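Local coordinates for protein glucose-6-phosphate acetyltransferase 1 (Arabidopsis thaliana, PDB 3T90) that transfers the acetyl group of acetyl-CoA to the amino group of D-glucosamine 6-phosphate, a step in making UDP-N-acetylglucosamine, at residues L100-K103 with V104-L108; M109-C112 with K113-G116; N128-F131 with Y132-G136. All coordinates share one frame; numbering follows the deposited sequence. Where two conformers were deposited one is given.

Contact 1 of 3, residues L100-K103 with V104-L108; sequences LGKK and VVEFL
L100 O receives the amide of V104 at 3.0 Å from V104 N, the first of four successive i to i+4 bonds in the opening turns of helix 100-114. The same oxygen is also met by an apolar atom, V104 CG2. The side chain of L100 itself turns to the sheet, where it packs with V104 against I56 and A66. G101 O takes V105 N at 2.9 Å. V105 brings CG2 alongside that oxygen, since this methyl stands opposite its own carbonyl carbon and beside its backbone N. The amide of G101 faces the other way, toward the start of the helix, and donates to a sulfonate oxygen of a bound HEPES molecule, probably from the crystallisation liquor. L100, G101 and K102 belong to the stretch that, by similarity, binds acetyl-CoA; in GNAT enzymes the backbone amides at the N-terminal end of this helix bind the cofactor's pyrophosphate, and the sulfonate is consistent with such an anion site. K102 works twice across one turn: its O accepts from E106 N at 2.8 Å, and its NZ forms a salt bridge with E106 OE2 at 2.6 Å. The lysine runs out extended and bends only at its last torsion (chi4 -71°), which brings NZ down on OE2 from above the carboxylate plane, 35° out of it. E106 CG meanwhile rests on K102 O. K103 O closes the series with F107 N; the F107 ring leads away to V52 and I7. The pair of K102 and E106 probably offsets the charge of both groups and is likely to restrain both side chains on this flank of the helix.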
loop_
_atom_site.group_PDB
_atom_site.type_symbol
_atom_site.label_atom_id
_atom_site.label_comp_id
_atom_site.label_asym_id
_atom_site.label_seq_id
_atom_site.Cartn_x
_atom_site.Cartn_y
_atom_site.Cartn_z
ATOM N N LEU A 100 19.995 -4.015 -11.786
ATOM C CA LEU A 100 18.976 -3.008 -12.032
ATOM C C LEU A 100 17.889 -2.973 -10.955
ATOM O O LEU A 100 17.377 -1.900 -10.615
ATOM C CB LEU A 100 18.355 -3.234 -13.420
ATOM C CG LEU A 100 19.314 -3.161 -14.635
ATOM C CD1 LEU A 100 18.432 -3.226 -15.863
ATOM C CD2 LEU A 100 20.164 -1.820 -14.640
ATOM N N GLY A 101 17.515 -4.148 -10.436
ATOM C CA GLY A 101 16.463 -4.080 -9.444
ATOM C C GLY A 101 16.879 -3.381 -8.181
ATOM O O GLY A 101 16.104 -2.601 -7.634
ATOM N N LYS A 102 18.166 -3.531 -7.777
ATOM C CA LYS A 102 18.646 -2.788 -6.598
ATOM C C LYS A 102 18.568 -1.276 -6.869
ATOM O O LYS A 102 18.240 -0.464 -5.983
ATOM C CB LYS A 102 20.073 -3.226 -6.249
ATOM C CG LYS A 102 20.713 -2.437 -5.068
ATOM C CD LYS A 102 21.877 -3.300 -4.489
ATOM C CE LYS A 102 22.466 -2.717 -3.212
ATOM N NZ LYS A 102 23.260 -1.469 -3.466
ATOM N N LYS A 103 18.974 -0.876 -8.081
ATOM C CA LYS A 103 18.939 0.552 -8.429
ATOM C C LYS A 103 17.505 1.120 -8.334
ATOM O O LYS A 103 17.292 2.261 -7.872
ATOM C CB LYS A 103 19.565 0.816 -9.844
ATOM C CG LYS A 103 21.056 0.502 -9.978
ATOM C CD LYS A 103 21.570 0.882 -11.375
ATOM C CE LYS A 103 23.091 0.780 -11.400
ATOM N NZ LYS A 103 23.701 1.233 -10.090
ATOM N N VAL A 104 16.541 0.343 -8.838
ATOM C CA VAL A 104 15.137 0.761 -8.746
ATOM C C VAL A 104 14.710 0.893 -7.301
ATOM O O VAL A 104 14.165 1.925 -6.923
ATOM C CB VAL A 104 14.253 -0.198 -9.508
ATOM C CG1 VAL A 104 12.773 0.094 -9.211
ATOM C CG2 VAL A 104 14.419 0.040 -11.015
ATOM N N VAL A 105 15.017 -0.128 -6.491
ATOM C CA VAL A 105 14.541 -0.085 -5.122
ATOM C C VAL A 105 15.183 1.057 -4.360
ATOM O O VAL A 105 14.518 1.740 -3.556
ATOM C CB VAL A 105 14.820 -1.436 -4.434
ATOM C CG1 VAL A 105 14.591 -1.387 -2.935
ATOM C CG2 VAL A 105 13.972 -2.512 -5.077
ATOM N N GLU A 106 16.495 1.255 -4.598
ATOM C CA GLU A 106 17.137 2.347 -3.896
ATOM C C GLU A 106 16.609 3.693 -4.312
ATOM O O GLU A 106 16.480 4.584 -3.473
ATOM C CB GLU A 106 18.655 2.321 -4.110
ATOM C CG GLU A 106 19.278 1.153 -3.313
ATOM C CD GLU A 106 20.759 0.984 -3.630
ATOM O OE1 GLU A 106 21.207 1.436 -4.700
ATOM O OE2 GLU A 106 21.487 0.387 -2.819
ATOM N N PHE A 107 16.295 3.874 -5.601
ATOM C CA PHE A 107 15.698 5.147 -6.031
ATOM C C PHE A 107 14.378 5.433 -5.263
ATOM O O PHE A 107 14.135 6.564 -4.818
ATOM C CB PHE A 107 15.484 5.062 -7.551
ATOM C CG PHE A 107 14.879 6.281 -8.212
ATOM C CD1 PHE A 107 15.674 7.125 -8.985
ATOM C CD2 PHE A 107 13.477 6.496 -8.179
ATOM C CE1 PHE A 107 15.098 8.179 -9.687
ATOM C CE2 PHE A 107 12.882 7.588 -8.876
ATOM C CZ PHE A 107 13.651 8.417 -9.650
ATOM N N LEU A 108 13.518 4.390 -5.172
ATOM C CA LEU A 108 12.282 4.596 -4.460
ATOM C C LEU A 108 12.476 4.772 -2.964
ATOM O O LEU A 108 11.723 5.578 -2.394
ATOM C CB LEU A 108 11.414 3.369 -4.737
ATOM C CG LEU A 108 11.120 3.078 -6.223
ATOM C CD1 LEU A 108 10.481 1.695 -6.435
ATOM C CD2 LEU A 108 10.142 4.135 -6.771
#

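Contact 2 of 3, residues M109-C112 with K113-G116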
loop_
_atom_site.group_PDB
_atom_site.type_symbol
_atom_site.label_atom_id
_atom_site.label_comp_id
_atom_site.label_asym_id
_atom_site.label_seq_id
_atom_site.Cartn_x
_atom_site.Cartn_y
_atom_site.Cartn_z
ATOM N N MET A 109 13.440 4.079 -2.370
ATOM C CA MET A 109 13.700 4.311 -0.927
ATOM C C MET A 109 14.226 5.717 -0.725
ATOM O O MET A 109 13.786 6.426 0.201
ATOM C CB MET A 109 14.735 3.327 -0.455
ATOM C CG MET A 109 14.198 1.931 -0.352
ATOM S SD MET A 109 15.631 0.856 0.096
ATOM C CE MET A 109 14.581 -0.460 0.604
ATOM N N ASP A 110 15.077 6.162 -1.630
ATOM C CA ASP A 110 15.623 7.533 -1.490
ATOM C C ASP A 110 14.495 8.577 -1.558
ATOM O O ASP A 110 14.386 9.529 -0.789
ATOM C CB ASP A 110 16.626 7.833 -2.648
ATOM C CG ASP A 110 17.953 7.103 -2.527
ATOM O OD1 ASP A 110 18.309 6.589 -1.453
ATOM O OD2 ASP A 110 18.611 7.040 -3.607
ATOM N N HIS A 111 13.536 8.388 -2.470
ATOM C CA HIS A 111 12.415 9.267 -2.567
ATOM C C HIS A 111 11.588 9.259 -1.245
ATOM O O HIS A 111 11.228 10.326 -0.702
ATOM C CB HIS A 111 11.505 8.773 -3.738
ATOM C CG HIS A 111 10.325 9.649 -3.887
ATOM N ND1 HIS A 111 10.411 10.974 -4.311
ATOM C CD2 HIS A 111 9.029 9.439 -3.539
ATOM C CE1 HIS A 111 9.194 11.496 -4.293
ATOM N NE2 HIS A 111 8.349 10.603 -3.807
ATOM N N CYS A 112 11.307 8.083 -0.730
ATOM C CA CYS A 112 10.494 8.042 0.466
ATOM C C CYS A 112 11.243 8.656 1.663
ATOM O O CYS A 112 10.584 9.331 2.462
ATOM C CB CYS A 112 10.190 6.632 0.826
ATOM S SG CYS A 112 8.978 5.888 -0.328
ATOM N N LYS A 113 12.559 8.458 1.785
ATOM C CA LYS A 113 13.312 9.033 2.910
ATOM C C LYS A 113 13.230 10.541 2.772
ATOM O O LYS A 113 12.948 11.274 3.775
ATOM C CB LYS A 113 14.730 8.547 2.873
ATOM C CG LYS A 113 15.431 9.094 4.109
ATOM C CD LYS A 113 16.918 8.964 3.987
ATOM C CE LYS A 113 17.447 7.617 3.993
ATOM N NZ LYS A 113 18.924 7.889 4.244
ATOM N N SER A 114 13.404 11.051 1.549
ATOM C CA SER A 114 13.335 12.481 1.297
ATOM C C SER A 114 11.951 13.107 1.567
ATOM O O SER A 114 11.856 14.263 1.966
ATOM C CB SER A 114 13.783 12.789 -0.137
ATOM O OG SER A 114 12.773 12.517 -1.079
ATOM N N MET A 115 10.885 12.334 1.386
ATOM C CA MET A 115 9.541 12.790 1.693
ATOM C C MET A 115 9.167 12.686 3.163
ATOM O O MET A 115 8.019 12.975 3.525
ATOM C CB MET A 115 8.502 11.966 0.834
ATOM C CG MET A 115 8.714 12.202 -0.632
ATOM S SD MET A 115 8.226 13.864 -1.143
ATOM C CE MET A 115 6.464 13.744 -0.873
ATOM N N GLY A 116 10.096 12.202 3.968
ATOM C CA GLY A 116 9.853 12.088 5.396
ATOM C C GLY A 116 9.050 10.877 5.806
ATOM O O GLY A 116 8.473 10.862 6.880
HETATM O O HOH W 1 13.147 12.577 -3.851
#
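H111 and M115, one turn apart, carry the side-chain contact at the end of helix 100-114. The histidine holds CG opposite its backbone N (chi1 -180°), which carries the imidazole outward from the helix, leaning slightly toward its C-terminal end, where M115 can cover it. M115, with CG opposite its carbonyl carbon (chi1 -63°), lays that atom over one ring face, 3.9 Å from the centroid, as a CH-pi contact offset toward the rim. Its SD stands obliquely farther out, 4.6 Å from that centroid. H111 NE2 has its partner beyond the helix, the carbonyl of D49, so one ring nitrogen is held while M115 covers one face. In one of its two conformers S114 OG reaches back to H111 O at 2.7 Å, joining M115 N, which donates to the same oxygen at 2.9 Å. The chain leaves the helix here in a Schellman motif: G116, at positive phi, is the first residue off helical angles, a position that favours glycine, and G116 N bonds to K113 O at 3.0 Å. In that conformer of S114 a water donates to its OG at 2.8 Å and lies 3.2 Å from H111 ND1, linking the two side chains. C112 packs on V70 and M115 on I72, both of strand 63-74, whereas K113 rests on F148 of the second subunit.

Contact 3 of 3, residues N128-F131 with Y132-G136; sequences NKVF and YEKCG
Y132 N donates to N128 O at 3.3 Å, and E133 N to K129 O at 2.9 Å, winding the short helix 129-133. V130 O then takes K134 N, and a type I turn from E133 to G136 leads out through a Schellman motif with G136 at positive phi. The rings of F131 and Y132 meet edge to face: centroids 4.8 Å apart, planes at 87°, with F131 CD2 poised over the centre of the tyrosine ring. F131 gets there with CG opposite its backbone N (chi1 174°). C135 SG lies obliquely off the F131 ring, 4.6 Å from its centroid. K129 CE passes E133 OE2 at 3.4 Å, but its NZ stays beyond salt-bridge distance. Y132 OH hydrogen-bonds to a HEPES molecule, probably from the crystallisation liquor; Y132, E133 and K134 are acetyl-CoA-binding by similarity. A leucine in place of Y132 would probably leave the F131 edge without an aromatic face and the buffer molecule without its hydroxyl partner. Y132 packs on L122 and C124 of strand 119-124, with V105 of helix 100-114 beside it and M144 of the second subunit also in contact.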
loop_
_atom_site.group_PDB
_atom_site.type_symbol
_atom_site.label_atom_id
_atom_site.label_comp_id
_atom_site.label_asym_id
_atom_site.label_seq_id
_atom_site.Cartn_x
_atom_site.Cartn_y
_atom_site.Cartn_z
ATOM N N ASN A 128 12.804 -14.402 -2.941
ATOM C CA ASN A 128 13.409 -13.069 -3.143
ATOM C C ASN A 128 13.722 -12.328 -1.829
ATOM O O ASN A 128 14.188 -11.190 -1.899
ATOM C CB ASN A 128 12.503 -12.257 -4.081
ATOM C CG ASN A 128 12.533 -12.780 -5.507
ATOM O OD1 ASN A 128 13.605 -13.123 -6.035
ATOM N ND2 ASN A 128 11.380 -12.793 -6.166
ATOM N N LYS A 129 13.490 -12.935 -0.647
ATOM C CA LYS A 129 13.848 -12.365 0.633
ATOM C C LYS A 129 15.310 -11.896 0.592
ATOM O O LYS A 129 15.585 -10.764 0.970
ATOM C CB LYS A 129 13.650 -13.351 1.798
ATOM C CG LYS A 129 13.963 -12.765 3.171
ATOM C CD LYS A 129 13.653 -13.848 4.267
ATOM C CE LYS A 129 15.000 -14.517 4.573
ATOM N NZ LYS A 129 15.162 -15.928 5.139
ATOM N N VAL A 130 16.230 -12.765 0.139
ATOM C CA VAL A 130 17.627 -12.412 0.282
ATOM C C VAL A 130 17.991 -11.214 -0.603
ATOM O O VAL A 130 18.804 -10.411 -0.184
ATOM C CB VAL A 130 18.536 -13.674 0.001
ATOM C CG1 VAL A 130 19.969 -13.347 -0.032
ATOM C CG2 VAL A 130 18.304 -14.730 1.127
ATOM N N PHE A 131 17.381 -11.072 -1.780
ATOM C CA PHE A 131 17.563 -9.912 -2.610
ATOM C C PHE A 131 17.262 -8.616 -1.864
ATOM O O PHE A 131 18.034 -7.661 -1.856
ATOM C CB PHE A 131 16.709 -9.972 -3.899
ATOM C CG PHE A 131 16.788 -8.717 -4.700
ATOM C CD1 PHE A 131 17.875 -8.445 -5.562
ATOM C CD2 PHE A 131 15.779 -7.782 -4.604
ATOM C CE1 PHE A 131 17.869 -7.229 -6.273
ATOM C CE2 PHE A 131 15.787 -6.549 -5.332
ATOM C CZ PHE A 131 16.880 -6.301 -6.138
ATOM N N TYR A 132 16.081 -8.580 -1.248
ATOM C CA TYR A 132 15.689 -7.380 -0.553
ATOM C C TYR A 132 16.464 -7.171 0.729
ATOM O O TYR A 132 16.620 -6.030 1.138
ATOM C CB TYR A 132 14.148 -7.358 -0.321
ATOM C CG TYR A 132 13.410 -7.181 -1.631
ATOM C CD1 TYR A 132 13.456 -5.940 -2.265
ATOM C CD2 TYR A 132 12.786 -8.240 -2.282
ATOM C CE1 TYR A 132 12.788 -5.729 -3.480
ATOM C CE2 TYR A 132 12.164 -8.063 -3.503
ATOM C CZ TYR A 132 12.165 -6.809 -4.084
ATOM O OH TYR A 132 11.479 -6.636 -5.285
ATOM N N GLU A 133 16.933 -8.244 1.360
ATOM C CA GLU A 133 17.862 -8.026 2.498
ATOM C C GLU A 133 19.118 -7.260 2.067
ATOM O O GLU A 133 19.667 -6.463 2.866
ATOM C CB GLU A 133 18.228 -9.362 3.193
ATOM C CG GLU A 133 17.011 -10.039 3.896
ATOM C CD GLU A 133 17.356 -11.408 4.539
ATOM O OE1 GLU A 133 18.179 -12.146 3.953
ATOM O OE2 GLU A 133 16.748 -11.740 5.540
ATOM N N LYS A 134 19.543 -7.489 0.831
ATOM C CA LYS A 134 20.692 -6.761 0.284
ATOM C C LYS A 134 20.447 -5.300 0.086
ATOM O O LYS A 134 21.415 -4.557 -0.023
ATOM C CB LYS A 134 21.190 -7.380 -1.019
ATOM C CG LYS A 134 21.912 -8.696 -0.752
ATOM C CD LYS A 134 22.338 -8.900 0.692
ATOM C CE LYS A 134 22.633 -10.356 0.971
ATOM N NZ LYS A 134 21.501 -11.204 0.387
ATOM N N CYS A 135 19.162 -4.879 0.103
ATOM C CA CYS A 135 18.698 -3.464 -0.039
ATOM C C CYS A 135 18.420 -2.901 1.330
ATOM O O CYS A 135 17.908 -1.762 1.421
ATOM C CB CYS A 135 17.433 -3.384 -0.903
ATOM S SG CYS A 135 17.658 -3.947 -2.638
ATOM N N GLY A 136 18.774 -3.618 2.410
ATOM C CA GLY A 136 18.640 -3.137 3.785
ATOM C C GLY A 136 17.305 -3.466 4.429
ATOM O O GLY A 136 16.939 -2.911 5.502
#

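None of the contacts closes a long loop: each joins adjoining segments, and the three follow in series without nesting or crossing. Contact 1 forms the first turns of helix 100-114 and contact 2 its last, their centres about 13 Å apart; the helix is the crossover between strands 82-91 and 119-124. After strand 119-124 the chain enters contact 3, which returns to the start of that helix. There F131 CZ packs on K102 N at 3.5 Å, and V105 CG2 on Y132 CE1 at 3.8 Å, bringing together two stretches assigned by similarity to acetyl-CoA. Contact 2 meets contact 3 through M109 CE, and both touch the second subunit.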